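Local structure of CofB (Escherichia coli, 5AX6) at residues 22-27 with 105-110; 13-18 with 171-176; 410-415 with 433-438; 457-462 with 470-475; 182-187 with 219-224. The protein is the trimeric minor pilin of the type IVb CFA/III pilus of enterotoxigenic Escherichia coli and probably takes part in pilus assembly. All blocks are in the same frame, centred on the assembly; numbering follows the deposited sequence. Where two conformers were deposited one is given.

In the fold
From the N terminus, helix 4-25 supplies the first partner of two contacts in the pilin domain. Contact 2 closes a long loop between the middle of that helix and the turn after helix 161-171; contact 1, between the end of the same helix and the loop holding Cys110, lies wholly within that span and touches contact 2 at Glu17. Contact 5 follows in series, pairing two strands of the pilin sheet, its centre about 22 Å from that of contact 2. Far along the chain, in the C-terminal domain, contact 3 closes a short loop before contact 4 forms a hairpin. These two touch, but lie some 85 Å or more from the other centres.

Contact 1: 22-27 with 105-110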
# COMPACT_ATOMS: atom_id res chain seq x y z
N VAL A 22 15.16 3.04 -29.16
CA VAL A 22 14.51 1.74 -28.93
C VAL A 22 13.18 1.90 -28.19
O VAL A 22 12.20 1.22 -28.51
CB VAL A 22 15.45 0.81 -28.17
CG1 VAL A 22 14.72 -0.45 -27.70
CG2 VAL A 22 16.65 0.45 -29.08
N ASP A 23 13.14 2.84 -27.24
CA ASP A 23 11.91 3.12 -26.51
C ASP A 23 10.80 3.55 -27.47
O ASP A 23 9.65 3.15 -27.33
CB ASP A 23 12.12 4.21 -25.45
CG ASP A 23 12.77 3.70 -24.17
OD1 ASP A 23 12.84 2.47 -23.94
OD2 ASP A 23 13.20 4.55 -23.36
N PHE A 24 11.17 4.37 -28.45
CA PHE A 24 10.23 4.88 -29.44
C PHE A 24 9.70 3.74 -30.32
O PHE A 24 8.49 3.62 -30.56
CB PHE A 24 10.91 5.95 -30.29
CG PHE A 24 10.01 6.57 -31.34
CD1 PHE A 24 8.96 7.40 -30.98
CD2 PHE A 24 10.25 6.35 -32.69
CE1 PHE A 24 8.13 7.98 -31.94
CE2 PHE A 24 9.45 6.93 -33.66
CZ PHE A 24 8.39 7.75 -33.29
N VAL A 25 10.63 2.92 -30.80
CA VAL A 25 10.26 1.75 -31.60
C VAL A 25 9.29 0.86 -30.81
O VAL A 25 8.35 0.29 -31.38
CB VAL A 25 11.51 0.94 -32.02
CG1 VAL A 25 11.14 -0.44 -32.57
CG2 VAL A 25 12.31 1.71 -33.06
N ALA A 26 9.53 0.74 -29.51
CA ALA A 26 8.74 -0.18 -28.68
C ALA A 26 7.35 0.36 -28.29
O ALA A 26 6.60 -0.29 -27.55
CB ALA A 26 9.51 -0.54 -27.43
N GLU A 27 7.00 1.56 -28.77
CA GLU A 27 5.65 2.07 -28.52
C GLU A 27 4.86 2.13 -29.82
O GLU A 27 5.04 3.04 -30.62
CB GLU A 27 5.70 3.46 -27.86
CG GLU A 27 6.31 3.44 -26.48
CD GLU A 27 6.44 4.83 -25.84
OE1 GLU A 27 5.91 5.81 -26.40
OE2 GLU A 27 7.09 4.93 -24.78
N LYS A 105 6.71 13.35 -24.39
CA LYS A 105 7.97 13.20 -23.67
C LYS A 105 9.11 13.18 -24.68
O LYS A 105 8.88 12.85 -25.84
CB LYS A 105 7.97 11.90 -22.88
CG LYS A 105 7.88 10.67 -23.81
CD LYS A 105 7.84 9.34 -23.06
CE LYS A 105 7.43 8.18 -23.98
NZ LYS A 105 7.07 6.97 -23.18
N ASP A 106 10.33 13.49 -24.27
CA ASP A 106 11.48 13.34 -25.17
C ASP A 106 12.05 11.93 -25.12
O ASP A 106 12.49 11.47 -24.08
CB ASP A 106 12.58 14.34 -24.82
CG ASP A 106 12.13 15.78 -24.95
OD1 ASP A 106 11.77 16.18 -26.08
OD2 ASP A 106 12.12 16.50 -23.93
N TYR A 107 12.06 11.24 -26.26
CA TYR A 107 12.73 9.95 -26.31
C TYR A 107 14.23 10.16 -26.30
O TYR A 107 14.97 9.48 -25.58
CB TYR A 107 12.31 9.19 -27.57
CG TYR A 107 10.85 8.84 -27.55
CD1 TYR A 107 10.39 7.67 -26.93
CD2 TYR A 107 9.92 9.69 -28.12
CE1 TYR A 107 9.03 7.35 -26.91
CE2 TYR A 107 8.56 9.39 -28.10
CZ TYR A 107 8.13 8.22 -27.49
OH TYR A 107 6.78 7.95 -27.49
N ILE A 108 14.68 11.11 -27.11
CA ILE A 108 16.06 11.57 -27.10
C ILE A 108 16.03 13.10 -27.05
O ILE A 108 15.03 13.71 -27.41
CB ILE A 108 16.84 11.10 -28.34
CG1 ILE A 108 16.20 11.65 -29.61
CG2 ILE A 108 16.89 9.56 -28.38
CD1 ILE A 108 16.91 11.23 -30.92
N PRO A 109 17.12 13.71 -26.60
CA PRO A 109 17.16 15.17 -26.48
C PRO A 109 17.01 15.89 -27.82
O PRO A 109 17.44 15.37 -28.85
CB PRO A 109 18.54 15.45 -25.86
CG PRO A 109 19.30 14.16 -25.94
CD PRO A 109 18.28 13.06 -25.96
N CYS A 110 16.40 17.07 -27.81
CA CYS A 110 16.32 17.89 -29.00
C CYS A 110 17.68 18.07 -29.64
O CYS A 110 17.86 17.90 -30.85
CB CYS A 110 15.74 19.27 -28.65
SG CYS A 110 14.02 19.16 -28.09
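Tyr107 lays one face of its ring against Phe24, near the C-terminal end of the long N-terminal helix of the type IV pilin fold, and carries its hydroxyl on to Glu27 just beyond the last turn. The covering segment 105-110 belongs to the loop closed by the disulfide between Cys92 and Cys110. The two rings form a T-shaped pair, with centroids 5.0 Å apart and planes at 72°: the CD1 edge of Phe24 points into the Tyr107 face, toward its rim, and Phe24 CD1 comes within 3.5 Å of Tyr107 CE2. Phe24 CB adds a CH-pi contact over the same ring, 4.0 Å from the centroid. A trans first torsion (chi1 -179°) swings the phenylalanine ring over that face. Phe103 also meets the Phe24 ring.

Glu27 is held by both of its carboxylate oxygens. Tyr107 OH donates to Glu27 OE1 over 2.6 Å, arriving from above the carboxylate plane, while the extended Lys105 chain comes to meet the glutamate head-on from its own side of the contact, forming a salt bridge. This charge would be expected to favour the ionised carboxylate, as would Arg240 of the second subunit through a long, weak ion pair, although Asp238 of that subunit brings a like charge close. Arg236 of the same subunit packs on Glu27 and bonds to Ala26 O, which places the contact at a trimer interface. In the salt bridge, Lys105 NZ meets the syn lone pair of Glu27 OE2 at 2.6 Å.

Contact 2: 13-18 with 171-176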
# COMPACT_ATOMS: atom_id res chain seq x y z
N ALA A 13 26.55 8.49 -23.40
CA ALA A 13 25.75 9.29 -24.32
C ALA A 13 25.23 8.43 -25.48
O ALA A 13 24.07 8.56 -25.90
CB ALA A 13 26.56 10.46 -24.85
N LEU A 14 26.09 7.57 -26.00
CA LEU A 14 25.69 6.63 -27.05
C LEU A 14 24.53 5.74 -26.59
O LEU A 14 23.54 5.57 -27.30
CB LEU A 14 26.88 5.78 -27.49
CG LEU A 14 27.89 6.51 -28.37
CD1 LEU A 14 29.19 5.70 -28.50
CD2 LEU A 14 27.30 6.81 -29.76
N ILE A 15 24.66 5.16 -25.40
CA ILE A 15 23.61 4.31 -24.86
C ILE A 15 22.31 5.08 -24.61
O ILE A 15 21.22 4.54 -24.80
CB ILE A 15 24.05 3.65 -23.54
CG1 ILE A 15 25.06 2.54 -23.82
CG2 ILE A 15 22.85 3.12 -22.77
CD1 ILE A 15 24.85 1.84 -25.14
N SER A 16 22.41 6.34 -24.21
CA SER A 16 21.21 7.13 -24.00
C SER A 16 20.45 7.33 -25.30
O SER A 16 19.21 7.23 -25.32
CB SER A 16 21.53 8.49 -23.39
OG SER A 16 20.32 9.17 -23.10
N GLU A 17 21.18 7.60 -26.38
CA GLU A 17 20.59 7.76 -27.70
C GLU A 17 19.92 6.45 -28.11
O GLU A 17 18.77 6.42 -28.53
CB GLU A 17 21.66 8.15 -28.74
CG GLU A 17 22.31 9.52 -28.52
CD GLU A 17 21.46 10.67 -29.04
OE1 GLU A 17 21.58 11.02 -30.24
OE2 GLU A 17 20.67 11.24 -28.25
N ILE A 18 20.68 5.37 -28.00
CA ILE A 18 20.20 4.03 -28.36
C ILE A 18 18.94 3.66 -27.59
O ILE A 18 17.94 3.25 -28.18
CB ILE A 18 21.32 2.99 -28.14
CG1 ILE A 18 22.38 3.12 -29.24
CG2 ILE A 18 20.76 1.58 -28.07
CD1 ILE A 18 23.69 2.42 -28.92
N GLU A 171 24.20 -1.72 -19.04
CA GLU A 171 23.65 -2.36 -17.85
C GLU A 171 23.08 -1.31 -16.90
O GLU A 171 22.18 -1.61 -16.12
CB GLU A 171 24.69 -3.24 -17.14
CG GLU A 171 26.10 -2.69 -17.11
CD GLU A 171 27.03 -3.54 -16.24
OE1 GLU A 171 26.86 -3.53 -15.00
OE2 GLU A 171 27.92 -4.22 -16.80
N GLN A 172 23.57 -0.08 -17.00
CA GLN A 172 23.06 1.01 -16.17
C GLN A 172 21.74 1.56 -16.70
O GLN A 172 21.14 2.44 -16.09
CB GLN A 172 24.10 2.14 -16.08
CG GLN A 172 25.36 1.76 -15.32
CD GLN A 172 25.07 1.42 -13.88
OE1 GLN A 172 24.46 2.20 -13.16
NE2 GLN A 172 25.50 0.23 -13.45
N HIS A 173 21.29 1.04 -17.84
CA HIS A 173 20.14 1.60 -18.53
C HIS A 173 19.08 0.55 -18.84
O HIS A 173 18.15 0.79 -19.61
CB HIS A 173 20.61 2.28 -19.82
CG HIS A 173 19.85 3.52 -20.17
ND1 HIS A 173 18.49 3.51 -20.41
CD2 HIS A 173 20.25 4.80 -20.33
CE1 HIS A 173 18.09 4.73 -20.70
NE2 HIS A 173 19.14 5.53 -20.65
N SER A 174 19.21 -0.63 -18.24
CA SER A 174 18.23 -1.70 -18.41
C SER A 174 18.10 -2.16 -19.85
O SER A 174 17.01 -2.49 -20.30
CB SER A 174 16.85 -1.27 -17.90
OG SER A 174 16.88 -1.06 -16.50
N ILE A 175 19.21 -2.15 -20.58
CA ILE A 175 19.18 -2.71 -21.92
C ILE A 175 20.40 -3.58 -22.10
O ILE A 175 21.36 -3.50 -21.34
CB ILE A 175 19.15 -1.64 -23.01
CG1 ILE A 175 20.43 -0.79 -22.96
CG2 ILE A 175 17.91 -0.77 -22.88
CD1 ILE A 175 20.69 -0.07 -24.28
N SER A 176 20.37 -4.40 -23.14
CA SER A 176 21.48 -5.29 -23.40
C SER A 176 21.60 -5.50 -24.90
O SER A 176 20.67 -5.23 -25.65
CB SER A 176 21.30 -6.63 -22.68
OG SER A 176 20.13 -7.28 -23.14
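Ile15 and His173 pass each other antiparallel, the methyl CG2 of the isoleucine lying alongside the root of the histidine side chain. Ile15 CG2 is 3.8 Å from His173 CB and 3.9 Å from His173 CD2, so the touch runs from the methylene onto the near part of the imidazole. The ring meets this methyl obliquely. Its far end reaches the helix backbone instead, where His173 NE2 lies 4.3 Å from Ser16 CA.

Ile175 approaches differently, coming in nearly perpendicular to Ile18. The end of its chain, CD1, touches two methyls, one from each helix isoleucine, 4.1 Å from Ile15 CG2 and equally far from Ile18 CG2. In both of these residues chi1 near -75° sets CG1 beside the backbone N and leaves CG2 trans to it, which turns the methyl branches out to the same partner. In the pilin fold this is where the turn following helix 161-171 leans on the N-terminal helix, on the way into strand 179-185 of the antiparallel sheet. The two segments meet by van der Waals packing, with no hydrogen bond joining them.

Around it, Ala169 and Phe177 also pack on Ile15, and Leu225 and Ile227 of strand 220-227 lie against Ile18. The turn faces the third subunit of the trimer as well: Asn252 of that subunit packs on His173 and accepts a hydrogen bond from Ser174 OG through its backbone oxygen.

Contact 3: 410-415 with 433-438; sequences ADTKDS and GGQLGY
The hydroxyl of Thr412 is gripped twice by Gln435: Thr412 OG1 donates to the backbone oxygen Gln435 O at 2.5 Å and accepts from Gln435 NE2 at 2.7 Å. Around these bonds two loop segments of the C-terminal domain, the second of which runs into strand 438-448, make a single beta bridge between Asp411 and Leu436. The side chains of Thr412 and Gln435 meet nearly perpendicular. With Gln435 trans about chi1 (-179°), the extended chain brings NE2 to the hydroxyl, with OG1 close to the amide plane. In the bond it donates, the hydroxyl stands above the carbonyl plane of Gln435 O.

Asp411 OD1 accepts a longer bond from Gln435 N, 3.3 Å, met nearly along the C-O axis, while its second oxygen, OD2, is taken by Ala421 N. Tyr472 OH binds Asp411 O and ties the bridge to the neighbouring hairpin. Leu436 and Gly437 meet Ser440 of the third subunit, so the loop also borders a trimer contact. One flank of the bridge is a weak bond from Thr412 N to Gln435 O, 3.0 Å. Gly437 N supplies the stronger one, 2.7 Å to Ala410 O, lying in the carbonyl plane at an N-H...O angle of 170°.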
# COMPACT_ATOMS: atom_id res chain seq x y z
N ALA A 410 -13.17 15.54 54.73
CA ALA A 410 -12.58 15.43 56.05
C ALA A 410 -13.49 14.63 56.97
O ALA A 410 -14.07 15.17 57.91
CB ALA A 410 -12.31 16.82 56.62
N ASP A 411 -13.63 13.34 56.69
CA ASP A 411 -14.51 12.50 57.49
C ASP A 411 -13.97 12.35 58.92
O ASP A 411 -12.77 12.43 59.16
CB ASP A 411 -14.68 11.13 56.83
CG ASP A 411 -15.95 10.41 57.28
OD1 ASP A 411 -16.83 11.05 57.90
OD2 ASP A 411 -16.08 9.20 56.98
N THR A 412 -14.88 12.15 59.87
CA THR A 412 -14.50 11.90 61.27
C THR A 412 -15.36 10.77 61.82
O THR A 412 -16.33 10.37 61.18
CB THR A 412 -14.66 13.15 62.13
OG1 THR A 412 -16.02 13.61 62.06
CG2 THR A 412 -13.72 14.26 61.65
N LYS A 413 -15.00 10.24 62.98
CA LYS A 413 -15.75 9.13 63.58
C LYS A 413 -17.20 9.54 63.87
O LYS A 413 -17.45 10.65 64.32
CB LYS A 413 -15.09 8.65 64.87
CG LYS A 413 -13.74 7.99 64.68
CD LYS A 413 -13.08 7.72 66.03
CE LYS A 413 -11.83 6.86 65.88
NZ LYS A 413 -11.68 5.91 67.03
N ASP A 414 -18.14 8.64 63.61
CA ASP A 414 -19.52 8.90 63.98
C ASP A 414 -19.78 8.36 65.38
O ASP A 414 -18.85 7.92 66.07
CB ASP A 414 -20.49 8.28 62.96
CG ASP A 414 -20.51 6.76 63.00
OD1 ASP A 414 -19.70 6.13 63.71
OD2 ASP A 414 -21.36 6.18 62.28
N SER A 415 -21.04 8.38 65.81
CA SER A 415 -21.43 7.92 67.14
C SER A 415 -20.89 6.52 67.43
O SER A 415 -20.47 6.24 68.55
CB SER A 415 -22.95 7.93 67.28
OG SER A 415 -23.49 9.19 66.93
N GLY A 433 -22.98 10.96 53.35
CA GLY A 433 -22.48 12.31 53.58
C GLY A 433 -21.28 12.39 54.50
O GLY A 433 -20.37 13.19 54.27
N GLY A 434 -21.28 11.57 55.55
CA GLY A 434 -20.21 11.60 56.54
C GLY A 434 -20.40 12.69 57.59
O GLY A 434 -21.26 13.56 57.45
N GLN A 435 -19.58 12.64 58.64
CA GLN A 435 -19.55 13.69 59.65
C GLN A 435 -18.26 14.48 59.47
O GLN A 435 -17.19 14.01 59.85
CB GLN A 435 -19.62 13.10 61.07
CG GLN A 435 -19.62 14.13 62.19
CD GLN A 435 -19.29 13.53 63.55
OE1 GLN A 435 -20.15 13.43 64.43
NE2 GLN A 435 -18.03 13.13 63.73
N LEU A 436 -18.35 15.67 58.88
CA LEU A 436 -17.15 16.31 58.36
C LEU A 436 -16.47 17.28 59.32
O LEU A 436 -17.13 18.09 59.98
CB LEU A 436 -17.46 17.02 57.03
CG LEU A 436 -17.98 16.12 55.89
CD1 LEU A 436 -17.84 16.81 54.54
CD2 LEU A 436 -17.31 14.74 55.87
N GLY A 437 -15.15 17.19 59.39
CA GLY A 437 -14.35 18.17 60.12
C GLY A 437 -13.78 19.18 59.15
O GLY A 437 -14.36 19.43 58.09
N TYR A 438 -12.64 19.78 59.51
CA TYR A 438 -11.98 20.74 58.62
C TYR A 438 -10.83 20.04 57.91
O TYR A 438 -10.04 19.34 58.53
CB TYR A 438 -11.45 21.95 59.37
CG TYR A 438 -12.44 22.60 60.31
CD1 TYR A 438 -13.80 22.50 60.09
CD2 TYR A 438 -12.00 23.30 61.42
CE1 TYR A 438 -14.72 23.08 60.96
CE2 TYR A 438 -12.90 23.89 62.30
CZ TYR A 438 -14.25 23.78 62.06
OH TYR A 438 -15.14 24.36 62.93

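Contact 4: 457-462 with 470-475; sequences ATMGVF and YVYLNP
Strands 457-462 and 470-473 run antiparallel at 155°, their axes 4.5 Å apart, as the two arms of a beta hairpin in the C-terminal domain. Met459 with Tyr472 and Val461 with Tyr470 are the hydrogen-bonded pairs, each joined by two backbone bonds; of the non-hydrogen-bonded pairs, Gly460 with Val471 lies between them and Thr458 with Leu473 beyond. CA-H...O contacts fill in, as from Thr458 CA to Tyr472 O at 3.1 Å.

On the face carrying Met459, Val461 and Tyr472, Val461 packs diagonally on the tyrosine and approaches its ring obliquely, the CG2 methyl 3.4 Å from Tyr472 CE2, while Met459 SD, from the directly paired residue, lies at the ring edge, 4.2 Å from Tyr472 CD2. Phe477 meets the same ring edge-to-face and the hydroxyl is directed to Asp411 O, partners that tie Tyr472 to the surrounding domain. The Met459 chain leaves the backbone in the trans setting (chi1 179°) and then bends at chi3 (-42°), carrying CE to Pro475 CG at 3.6 Å. On the other face Thr458 CB touches Val471 CG1, and Arg430 of the second subunit packs on Thr458 and Leu473.

Past the end of strand 470-473, Asn474 continues the pairing with both backbone and side chain. Its N bonds to Ala457 O, and its ND2 binds Lys378 O. The amide oxygen turns back to the first strand: Ala457 N donates to Asn474 OD1 over 2.8 Å, nearly in line with the side-chain C=O.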
# COMPACT_ATOMS: atom_id res chain seq x y z
N ALA A 457 -1.28 7.86 50.40
CA ALA A 457 -1.72 9.21 50.73
C ALA A 457 -1.88 9.40 52.23
O ALA A 457 -2.33 8.49 52.93
CB ALA A 457 -3.05 9.52 50.03
N THR A 458 -1.52 10.58 52.71
CA THR A 458 -1.94 10.98 54.05
C THR A 458 -2.90 12.16 53.93
O THR A 458 -2.79 12.96 53.00
CB THR A 458 -0.75 11.37 54.96
OG1 THR A 458 -0.03 12.45 54.35
CG2 THR A 458 0.18 10.19 55.14
N MET A 459 -3.85 12.25 54.86
CA MET A 459 -4.77 13.37 54.92
C MET A 459 -4.77 13.94 56.33
O MET A 459 -4.83 13.19 57.30
CB MET A 459 -6.20 12.94 54.55
CG MET A 459 -7.24 14.07 54.62
SD MET A 459 -8.95 13.50 54.42
CE MET A 459 -8.69 12.32 53.10
N GLY A 460 -4.72 15.26 56.44
CA GLY A 460 -4.86 15.94 57.72
C GLY A 460 -6.28 16.43 57.91
O GLY A 460 -6.85 17.06 57.02
N VAL A 461 -6.86 16.13 59.07
CA VAL A 461 -8.23 16.52 59.39
C VAL A 461 -8.32 17.02 60.83
O VAL A 461 -7.76 16.41 61.74
CB VAL A 461 -9.21 15.34 59.17
CG1 VAL A 461 -10.59 15.64 59.77
CG2 VAL A 461 -9.31 14.99 57.67
N PHE A 462 -9.01 18.13 61.03
CA PHE A 462 -9.32 18.59 62.38
C PHE A 462 -10.76 18.29 62.72
O PHE A 462 -11.66 18.67 61.98
CB PHE A 462 -9.05 20.09 62.54
CG PHE A 462 -9.40 20.62 63.91
CD1 PHE A 462 -8.59 20.33 65.00
CD2 PHE A 462 -10.55 21.37 64.11
CE1 PHE A 462 -8.92 20.81 66.27
CE2 PHE A 462 -10.88 21.85 65.37
CZ PHE A 462 -10.07 21.56 66.45
N TYR A 470 -6.16 14.92 63.42
CA TYR A 470 -5.95 13.58 62.91
C TYR A 470 -5.09 13.58 61.66
O TYR A 470 -5.13 14.53 60.87
CB TYR A 470 -7.29 12.91 62.59
CG TYR A 470 -8.09 12.53 63.80
CD1 TYR A 470 -7.78 11.37 64.52
CD2 TYR A 470 -9.16 13.30 64.23
CE1 TYR A 470 -8.52 11.01 65.63
CE2 TYR A 470 -9.90 12.95 65.34
CZ TYR A 470 -9.58 11.80 66.04
OH TYR A 470 -10.31 11.44 67.14
N VAL A 471 -4.31 12.53 61.49
CA VAL A 471 -3.66 12.25 60.22
C VAL A 471 -4.14 10.88 59.77
O VAL A 471 -4.01 9.91 60.51
CB VAL A 471 -2.13 12.27 60.32
CG1 VAL A 471 -1.51 11.85 58.99
CG2 VAL A 471 -1.64 13.66 60.74
N TYR A 472 -4.71 10.81 58.57
CA TYR A 472 -5.25 9.55 58.06
C TYR A 472 -4.33 8.97 57.00
O TYR A 472 -3.72 9.71 56.21
CB TYR A 472 -6.65 9.76 57.46
CG TYR A 472 -7.72 10.27 58.40
CD1 TYR A 472 -7.89 9.75 59.68
CD2 TYR A 472 -8.59 11.27 57.98
CE1 TYR A 472 -8.89 10.23 60.53
CE2 TYR A 472 -9.59 11.76 58.81
CZ TYR A 472 -9.74 11.23 60.08
OH TYR A 472 -10.74 11.72 60.88
N LEU A 473 -4.23 7.64 56.97
CA LEU A 473 -3.47 6.91 55.96
C LEU A 473 -4.38 6.22 54.94
O LEU A 473 -5.27 5.47 55.32
CB LEU A 473 -2.58 5.86 56.62
CG LEU A 473 -1.82 4.94 55.66
CD1 LEU A 473 -0.75 5.72 54.91
CD2 LEU A 473 -1.20 3.75 56.40
N ASN A 474 -4.14 6.46 53.65
CA ASN A 474 -4.86 5.78 52.57
C ASN A 474 -6.35 5.58 52.81
O ASN A 474 -6.84 4.45 52.81
CB ASN A 474 -4.23 4.41 52.32
CG ASN A 474 -2.75 4.50 51.98
OD1 ASN A 474 -2.29 5.48 51.40
ND2 ASN A 474 -2.00 3.47 52.36
N PRO A 475 -7.09 6.68 52.99
CA PRO A 475 -8.51 6.62 53.39
C PRO A 475 -9.50 6.38 52.23
O PRO A 475 -9.30 6.88 51.12
CB PRO A 475 -8.75 8.00 54.00
CG PRO A 475 -7.75 8.89 53.38
CD PRO A 475 -6.58 8.06 52.92

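Contact 5: 182-187 with 219-224; sequences VVERNS and KNYGLR
Four backbone hydrogen bonds join Val183 to Gly222 and Arg185 to Asn220, pairing strands 182-185 and 220-224 as antiparallel neighbours in the sheet of the pilin domain. The bond from Val183 N to Gly222 O, 3.0 Å long, is almost straight (176°).

Apolar packing gathers round Tyr221. Val182 CG1 meets the ring obliquely, 3.9 Å from Tyr221 CD1, and Glu184 CB lies 3.8 Å from the same atom. The glutamate and tyrosine side chains run side by side in one direction, with carboxylate and ring planes 79° apart. On the other face Val183 CG2 presses on the backbone of Gly222.

Polar ends are bridged by water or taken up by other parts of the domain. A water donates to both Glu184 OE1 and Tyr221 OH, while the carboxylate also bonds Thr196 and forms a salt bridge with Arg194; Tyr221 OH has Asp216 O besides. Arg185 reaches Asp124 in a salt bridge. Where the strands part, Lys219 bends at chi2 (-57°) and its NZ donates to Asn186 OD1 at 2.7 Å, from above the carbonyl plane. Separately, Asn220 ND2 donates to Ser187 O over 2.7 Å, with that oxygen close to the amide plane.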
# COMPACT_ATOMS: atom_id res chain seq x y z
N VAL A 182 31.55 -6.85 -35.89
CA VAL A 182 32.50 -5.94 -36.52
C VAL A 182 32.04 -5.67 -37.95
O VAL A 182 31.71 -6.60 -38.69
CB VAL A 182 33.92 -6.52 -36.51
CG1 VAL A 182 34.87 -5.62 -37.29
CG2 VAL A 182 34.41 -6.72 -35.09
N VAL A 183 32.01 -4.40 -38.34
CA VAL A 183 31.65 -4.06 -39.70
C VAL A 183 32.75 -3.22 -40.34
O VAL A 183 33.60 -2.67 -39.64
CB VAL A 183 30.29 -3.33 -39.78
CG1 VAL A 183 29.18 -4.28 -39.31
CG2 VAL A 183 30.29 -2.04 -38.94
N GLU A 184 32.74 -3.14 -41.66
CA GLU A 184 33.78 -2.44 -42.38
C GLU A 184 33.23 -1.78 -43.63
O GLU A 184 32.20 -2.19 -44.17
CB GLU A 184 34.92 -3.40 -42.75
CG GLU A 184 34.48 -4.51 -43.69
CD GLU A 184 35.58 -5.52 -44.01
OE1 GLU A 184 35.98 -6.30 -43.12
OE2 GLU A 184 36.05 -5.52 -45.17
N ARG A 185 33.92 -0.76 -44.08
CA ARG A 185 33.63 -0.19 -45.39
C ARG A 185 34.94 0.25 -46.02
O ARG A 185 35.93 0.49 -45.32
CB ARG A 185 32.64 0.96 -45.29
CG ARG A 185 33.10 2.10 -44.41
CD ARG A 185 31.99 3.12 -44.25
NE ARG A 185 32.37 4.21 -43.37
CZ ARG A 185 31.57 5.21 -43.02
NH1 ARG A 185 30.32 5.26 -43.48
NH2 ARG A 185 32.01 6.16 -42.21
N ASN A 186 34.93 0.34 -47.34
CA ASN A 186 36.14 0.66 -48.08
C ASN A 186 36.39 2.16 -48.09
O ASN A 186 37.52 2.60 -48.21
CB ASN A 186 36.05 0.12 -49.52
CG ASN A 186 35.99 -1.40 -49.55
OD1 ASN A 186 36.56 -2.07 -48.69
ND2 ASN A 186 35.28 -1.95 -50.55
N SER A 187 35.32 2.92 -47.94
CA SER A 187 35.40 4.37 -47.95
C SER A 187 34.60 4.97 -46.79
O SER A 187 34.71 4.51 -45.66
CB SER A 187 34.89 4.92 -49.29
OG SER A 187 35.15 6.31 -49.41
N LYS A 219 40.95 -1.03 -44.35
CA LYS A 219 39.52 -0.76 -44.20
C LYS A 219 39.25 0.28 -43.12
O LYS A 219 40.10 0.55 -42.28
CB LYS A 219 38.77 -2.05 -43.87
CG LYS A 219 39.06 -3.20 -44.81
CD LYS A 219 38.75 -2.83 -46.25
CE LYS A 219 39.09 -3.98 -47.19
NZ LYS A 219 38.76 -3.67 -48.60
N ASN A 220 38.05 0.88 -43.17
CA ASN A 220 37.52 1.62 -42.04
C ASN A 220 36.55 0.71 -41.29
O ASN A 220 35.69 0.08 -41.91
CB ASN A 220 36.81 2.89 -42.49
CG ASN A 220 37.68 3.72 -43.42
OD1 ASN A 220 38.87 3.91 -43.17
ND2 ASN A 220 37.10 4.20 -44.52
N TYR A 221 36.72 0.62 -39.98
CA TYR A 221 35.94 -0.33 -39.19
C TYR A 221 34.91 0.34 -38.29
O TYR A 221 34.99 1.54 -38.01
CB TYR A 221 36.86 -1.20 -38.35
CG TYR A 221 37.65 -2.18 -39.18
CD1 TYR A 221 37.09 -3.39 -39.57
CD2 TYR A 221 38.96 -1.90 -39.58
CE1 TYR A 221 37.80 -4.30 -40.34
CE2 TYR A 221 39.68 -2.81 -40.36
CZ TYR A 221 39.10 -4.00 -40.73
OH TYR A 221 39.80 -4.90 -41.49
N GLY A 222 33.94 -0.44 -37.85
CA GLY A 222 32.92 0.03 -36.95
C GLY A 222 32.34 -1.14 -36.20
O GLY A 222 32.78 -2.28 -36.39
N LEU A 223 31.38 -0.87 -35.33
CA LEU A 223 30.67 -1.92 -34.60
C LEU A 223 29.19 -1.79 -34.88
O LEU A 223 28.64 -0.69 -34.88
CB LEU A 223 30.92 -1.82 -33.09
CG LEU A 223 32.33 -2.05 -32.56
CD1 LEU A 223 32.38 -1.65 -31.09
CD2 LEU A 223 32.74 -3.51 -32.74
N ARG A 224 28.54 -2.92 -35.10
CA ARG A 224 27.09 -2.93 -35.18
C ARG A 224 26.54 -3.46 -33.86
O ARG A 224 26.82 -4.60 -33.48
CB ARG A 224 26.61 -3.78 -36.35
CG ARG A 224 25.10 -3.72 -36.55
CD ARG A 224 24.64 -4.68 -37.63
NE ARG A 224 24.83 -6.08 -37.25
CZ ARG A 224 24.44 -7.10 -38.01
NH1 ARG A 224 23.85 -6.86 -39.18
NH2 ARG A 224 24.65 -8.34 -37.61
O HOH W 1 38.63 -6.57 -43.11